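Local atomic coordinates of alpha-Amylase (Thermotoga maritima, PDB entry 2B5D), a protein that belongs to glycoside hydrolase family 57, with a largely parallel-strand core wrapped in helices and a helical C-terminal region. Residues Glu49-Thr54 / Thr134-Ile139; Ile39-Met44 / Glu126-Tyr131. One frame throughout, in Å; residues are numbered along the deposited sequence.

Interaction 1: Glu49-Thr54 / Thr134-Ile139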
loop_
_atom_site.group_PDB
_atom_site.type_symbol
_atom_site.label_atom_id
_atom_site.label_comp_id
_atom_site.label_asym_id
_atom_site.label_seq_id
_atom_site.Cartn_x
_atom_site.Cartn_y
_atom_site.Cartn_z
ATOM N N GLU A 49 28.980 25.283 -35.774
ATOM C CA GLU A 49 29.369 26.591 -36.335
ATOM C C GLU A 49 28.228 27.574 -36.140
ATOM O O GLU A 49 28.420 28.698 -35.679
ATOM C CB GLU A 49 29.766 26.481 -37.817
ATOM C CG GLU A 49 30.089 27.834 -38.553
ATOM C CD GLU A 49 31.197 28.695 -37.881
ATOM O OE1 GLU A 49 31.059 29.953 -37.846
ATOM O OE2 GLU A 49 32.202 28.120 -37.380
ATOM N N ASP A 50 27.026 27.132 -36.483
ATOM C CA ASP A 50 25.864 27.988 -36.396
ATOM C C ASP A 50 24.632 27.132 -36.183
ATOM O O ASP A 50 24.556 26.014 -36.692
ATOM C CB ASP A 50 25.720 28.802 -37.681
ATOM C CG ASP A 50 24.853 30.042 -37.497
ATOM O OD1 ASP A 50 25.020 30.769 -36.482
ATOM O OD2 ASP A 50 24.006 30.301 -38.380
ATOM N N PHE A 51 23.668 27.673 -35.441
ATOM C CA PHE A 51 22.383 27.020 -35.225
ATOM C C PHE A 51 21.337 28.114 -34.991
ATOM O O PHE A 51 21.686 29.262 -34.745
ATOM C CB PHE A 51 22.475 26.044 -34.019
ATOM C CG PHE A 51 22.519 26.744 -32.674
ATOM C CD1 PHE A 51 23.727 27.248 -32.169
ATOM C CD2 PHE A 51 21.346 26.933 -31.937
ATOM C CE1 PHE A 51 23.757 27.920 -30.954
ATOM C CE2 PHE A 51 21.365 27.607 -30.726
ATOM C CZ PHE A 51 22.568 28.094 -30.231
ATOM N N ARG A 52 20.063 27.744 -35.092
ATOM C CA ARG A 52 18.952 28.542 -34.552
ATOM C C ARG A 52 18.012 27.610 -33.782
ATOM O O ARG A 52 17.548 26.604 -34.316
ATOM C CB ARG A 52 18.150 29.252 -35.649
ATOM C CG ARG A 52 18.847 30.364 -36.398
ATOM C CD ARG A 52 19.347 31.454 -35.485
ATOM N NE ARG A 52 19.855 32.545 -36.287
ATOM C CZ ARG A 52 21.119 32.675 -36.669
ATOM N NH1 ARG A 52 21.461 33.701 -37.426
ATOM N NH2 ARG A 52 22.043 31.792 -36.303
ATOM N N LEU A 53 17.711 27.978 -32.539
ATOM C CA LEU A 53 16.890 27.133 -31.670
ATOM C C LEU A 53 16.153 27.976 -30.651
ATOM O O LEU A 53 16.705 28.934 -30.090
ATOM C CB LEU A 53 17.766 26.068 -30.974
ATOM C CG LEU A 53 17.164 25.183 -29.880
ATOM C CD1 LEU A 53 16.302 24.110 -30.483
ATOM C CD2 LEU A 53 18.233 24.596 -28.904
ATOM N N THR A 54 14.892 27.623 -30.454
ATOM C CA THR A 54 14.057 28.178 -29.417
ATOM C C THR A 54 13.793 27.156 -28.312
ATOM O O THR A 54 13.552 25.992 -28.574
ATOM C CB THR A 54 12.714 28.663 -30.010
ATOM O OG1 THR A 54 12.967 29.327 -31.264
ATOM C CG2 THR A 54 11.999 29.610 -29.060
ATOM N N THR A 134 23.784 35.997 -28.456
ATOM C CA THR A 134 24.174 35.839 -29.856
ATOM C C THR A 134 23.000 35.856 -30.821
ATOM O O THR A 134 23.192 36.178 -31.989
ATOM C CB THR A 134 25.044 34.575 -30.117
ATOM O OG1 THR A 134 24.219 33.391 -30.103
ATOM C CG2 THR A 134 26.187 34.463 -29.086
ATOM N N GLY A 135 21.790 35.534 -30.359
ATOM C CA GLY A 135 20.625 35.467 -31.256
ATOM C C GLY A 135 20.425 34.098 -31.901
ATOM O O GLY A 135 19.439 33.855 -32.595
ATOM N N LYS A 136 21.359 33.192 -31.659
ATOM C CA LYS A 136 21.270 31.819 -32.138
ATOM C C LYS A 136 20.273 31.016 -31.298
ATOM O O LYS A 136 19.614 30.089 -31.810
ATOM C CB LYS A 136 22.647 31.156 -32.088
ATOM C CG LYS A 136 23.753 31.941 -32.796
ATOM C CD LYS A 136 24.970 31.067 -33.092
ATOM C CE LYS A 136 26.009 31.144 -31.964
ATOM N NZ LYS A 136 27.394 31.331 -32.526
ATOM N N LEU A 137 20.168 31.380 -30.021
ATOM C CA LEU A 137 19.205 30.772 -29.109
ATOM C C LEU A 137 18.165 31.815 -28.710
ATOM O O LEU A 137 18.487 32.996 -28.535
ATOM C CB LEU A 137 19.901 30.241 -27.856
ATOM C CG LEU A 137 19.059 29.444 -26.866
ATOM C CD1 LEU A 137 18.625 28.069 -27.469
ATOM C CD2 LEU A 137 19.872 29.236 -25.636
ATOM N N GLU A 138 16.923 31.355 -28.592
ATOM C CA GLU A 138 15.804 32.132 -28.114
ATOM C C GLU A 138 15.163 31.282 -26.992
ATOM O O GLU A 138 14.824 30.089 -27.198
ATOM C CB GLU A 138 14.857 32.428 -29.297
ATOM C CG GLU A 138 13.450 32.885 -28.990
ATOM C CD GLU A 138 13.367 34.284 -28.375
ATOM O OE1 GLU A 138 12.223 34.705 -28.107
ATOM O OE2 GLU A 138 14.397 34.970 -28.136
ATOM N N ILE A 139 15.098 31.878 -25.795
ATOM C CA ILE A 139 14.561 31.259 -24.581
ATOM C C ILE A 139 13.301 31.986 -24.154
ATOM O O ILE A 139 13.335 33.179 -23.855
ATOM C CB ILE A 139 15.544 31.380 -23.388
ATOM C CG1 ILE A 139 16.962 30.989 -23.775
ATOM C CG2 ILE A 139 15.030 30.635 -22.185
ATOM C CD1 ILE A 139 17.949 31.444 -22.781
#
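Leu53 and Lys136 start the parallel pairing of strands 53-57 and 137-142: Leu53 N donates to Lys136 O (2.9 Å), and Glu138 N returns a bond of equal length to Leu53 O. Leu53 therefore spends both its amide and its carbonyl on the neighbouring strand, spanning Leu137. Beyond it, CG2 of Thr54 lies alongside CG of Glu138 (3.6 Å), while on the other face of the sheet Leu53 CD2 and Leu137 CD1 sit side by side.

Ahead of the strands, the side chains of Lys136 and Phe51 cross at about a right angle, with Lys136 CB over one ring face toward the rim and 3.8 Å from the centroid, a CH-pi contact. Phe51 takes the chi1 rotamer (74°) that holds its ring between its own N and carbonyl carbon, bringing CE2 to Lys136 O (3.2 Å). Further out, Arg52 folds back: NH2 bonds to Phe51 O at 3.0 Å and bridges to Asp50 OD1, both in the guanidinium plane, and NE pairs with Glu384. Thr134 OG1 receives Lys136 N in an ST turn. With two carboxylates and a carbonyl gripping it, the guanidinium is probably fixed in rotation, and Lys136 contributes here through its methylenes more than its ammonium.

Interaction 2: Ile39-Met44 / Glu126-Tyr131; sequences IPLLMM and EGFKKY
Leu42 of helix 27-47 lays its CD1 methyl squarely over the ring of Phe128 from helix 125-134, in a CH-pi contact 3.6 Å from the centroid and only 6° off the ring normal. All six ring carbons are thus nearly equidistant from that methyl, while Leu42 CD2 leans on Phe128 CE1 at 3.8 Å. Leu42 turns its chain off the staggered positions (chi1 -101°), which sets both methyls against the ring.

The remaining apolar contacts are looser. Leu41 CD1 comes to the edge of the same ring, near its plane, 4.5 Å from Phe128 CE2, and Leu42 CD1 also meets Gly127 C at 4.1 Å. Gly127 lies where the backbones come nearest, its CA 6.9 Å from that of Leu42. The two segments belong to the helical layer packed against the largely parallel sheet of the family 57 domain; the axes of segments 39-44 and 126-131 cross at 37°, 10.5 Å apart at closest.

Polar contact is weak and indirect. A water in the plane of the Tyr131 ring, at its edge, donates a weak bond to Leu42 O (3.4 Å) and makes another weak one with Tyr131 OH. Phe45 packs edge-to-face with Tyr131 and also touches Phe128.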
loop_
_atom_site.group_PDB
_atom_site.type_symbol
_atom_site.label_atom_id
_atom_site.label_comp_id
_atom_site.label_asym_id
_atom_site.label_seq_id
_atom_site.Cartn_x
_atom_site.Cartn_y
_atom_site.Cartn_z
ATOM N N ILE A 39 23.850 20.255 -20.236
ATOM C CA ILE A 39 25.266 20.539 -20.559
ATOM C C ILE A 39 25.674 20.068 -21.975
ATOM O O ILE A 39 26.370 20.788 -22.677
ATOM C CB ILE A 39 26.241 20.045 -19.424
ATOM C CG1 ILE A 39 26.160 20.977 -18.208
ATOM C CG2 ILE A 39 27.699 19.909 -19.927
ATOM C CD1 ILE A 39 26.775 20.391 -16.893
ATOM N N PRO A 40 25.264 18.852 -22.392
ATOM C CA PRO A 40 25.498 18.448 -23.788
ATOM C C PRO A 40 24.875 19.394 -24.842
ATOM O O PRO A 40 25.412 19.500 -25.929
ATOM C CB PRO A 40 24.839 17.068 -23.873
ATOM C CG PRO A 40 24.873 16.548 -22.495
ATOM C CD PRO A 40 24.648 17.766 -21.618
ATOM N N LEU A 41 23.756 20.054 -24.536
ATOM C CA LEU A 41 23.270 21.157 -25.393
ATOM C C LEU A 41 24.261 22.303 -25.443
ATOM O O LEU A 41 24.605 22.794 -26.508
ATOM C CB LEU A 41 21.903 21.680 -24.936
ATOM C CG LEU A 41 20.663 20.815 -25.163
ATOM C CD1 LEU A 41 19.436 21.516 -24.586
ATOM C CD2 LEU A 41 20.450 20.481 -26.650
ATOM N N LEU A 42 24.723 22.720 -24.280
ATOM C CA LEU A 42 25.770 23.713 -24.180
ATOM C C LEU A 42 27.007 23.314 -24.986
ATOM O O LEU A 42 27.528 24.105 -25.755
ATOM C CB LEU A 42 26.124 23.952 -22.706
ATOM C CG LEU A 42 25.558 25.189 -21.987
ATOM C CD1 LEU A 42 24.391 25.823 -22.714
ATOM C CD2 LEU A 42 25.195 24.860 -20.564
ATOM N N MET A 43 27.468 22.083 -24.812
ATOM C CA MET A 43 28.604 21.589 -25.569
ATOM C C MET A 43 28.356 21.656 -27.073
ATOM O O MET A 43 29.200 22.106 -27.845
ATOM C CB MET A 43 28.950 20.173 -25.112
ATOM C CG MET A 43 29.990 20.178 -23.991
ATOM S SD MET A 43 29.906 18.788 -22.831
ATOM C CE MET A 43 29.245 17.468 -23.855
ATOM N N MET A 44 27.176 21.223 -27.474
ATOM C CA MET A 44 26.762 21.289 -28.853
ATOM C C MET A 44 26.655 22.717 -29.421
ATOM O O MET A 44 26.948 22.919 -30.590
ATOM C CB MET A 44 25.451 20.521 -29.000
ATOM C CG MET A 44 25.016 20.218 -30.430
ATOM S SD MET A 44 23.906 21.463 -31.146
ATOM C CE MET A 44 22.288 20.835 -30.705
ATOM N N GLU A 126 23.948 30.877 -17.041
ATOM C CA GLU A 126 24.892 31.824 -17.605
ATOM C C GLU A 126 25.279 31.390 -19.027
ATOM O O GLU A 126 25.403 32.228 -19.923
ATOM C CB GLU A 126 26.107 31.926 -16.674
ATOM C CG GLU A 126 27.245 32.826 -17.134
ATOM C CD GLU A 126 28.371 32.933 -16.078
ATOM O OE1 GLU A 126 29.438 32.270 -16.263
ATOM O OE2 GLU A 126 28.179 33.657 -15.054
ATOM N N GLY A 127 25.443 30.084 -19.235
ATOM C CA GLY A 127 25.711 29.538 -20.568
ATOM C C GLY A 127 24.547 29.705 -21.536
ATOM O O GLY A 127 24.719 30.095 -22.681
ATOM N N PHE A 128 23.346 29.404 -21.081
ATOM C CA PHE A 128 22.175 29.594 -21.910
ATOM C C PHE A 128 21.925 31.074 -22.224
ATOM O O PHE A 128 21.454 31.415 -23.318
ATOM C CB PHE A 128 20.944 28.932 -21.269
ATOM C CG PHE A 128 20.957 27.440 -21.378
ATOM C CD1 PHE A 128 21.367 26.644 -20.293
ATOM C CD2 PHE A 128 20.594 26.817 -22.574
ATOM C CE1 PHE A 128 21.386 25.229 -20.396
ATOM C CE2 PHE A 128 20.607 25.418 -22.686
ATOM C CZ PHE A 128 21.010 24.624 -21.599
ATOM N N LYS A 129 22.230 31.928 -21.253
ATOM C CA LYS A 129 22.042 33.367 -21.384
ATOM C C LYS A 129 22.944 33.893 -22.501
ATOM O O LYS A 129 22.540 34.735 -23.313
ATOM C CB LYS A 129 22.359 34.043 -20.050
ATOM C CG LYS A 129 22.172 35.528 -20.013
ATOM C CD LYS A 129 22.627 36.087 -18.659
ATOM C CE LYS A 129 22.422 37.593 -18.589
ATOM N NZ LYS A 129 23.310 38.222 -17.577
ATOM N N LYS A 130 24.153 33.337 -22.549
ATOM C CA LYS A 130 25.194 33.766 -23.474
ATOM C C LYS A 130 24.848 33.400 -24.917
ATOM O O LYS A 130 25.171 34.132 -25.849
ATOM C CB LYS A 130 26.535 33.186 -23.024
ATOM C CG LYS A 130 27.635 33.175 -24.046
ATOM C CD LYS A 130 28.905 32.590 -23.459
ATOM C CE LYS A 130 29.510 31.551 -24.385
ATOM N NZ LYS A 130 29.047 30.201 -23.989
ATOM N N TYR A 131 24.161 32.286 -25.105
ATOM C CA TYR A 131 23.707 31.953 -26.434
ATOM C C TYR A 131 22.471 32.739 -26.848
ATOM O O TYR A 131 22.284 33.001 -28.041
ATOM C CB TYR A 131 23.605 30.430 -26.636
ATOM C CG TYR A 131 24.980 29.773 -26.588
ATOM C CD1 TYR A 131 25.879 29.887 -27.655
ATOM C CD2 TYR A 131 25.387 29.057 -25.472
ATOM C CE1 TYR A 131 27.140 29.297 -27.610
ATOM C CE2 TYR A 131 26.654 28.470 -25.413
ATOM C CZ TYR A 131 27.526 28.598 -26.481
ATOM O OH TYR A 131 28.779 28.000 -26.398
HETATM O O HOH W 1 29.399 26.169 -23.724
#

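Overall arrangement
The centres of interactions 1 and 2 lie about 10 Å apart, on the same side of the chain's centre, and their segments alternate along the chain. Helix 27-47 leads into strand 53-57, and, nearly seventy mostly helical residues later, helix 125-134 leads into strand 137-142. Two helix-to-strand units are thus joined twice: strand to strand in interaction 1, helix to helix in interaction 2. The layers also touch directly, as Leu137 CD2 and Ile139 CD1 pack on Phe128 O, and Phe45 of helix 27-47 stacks on Phe51. Strand pairing and helix packing thus meet at Leu137 and Phe128, tying the two helix-strand units together in both layers.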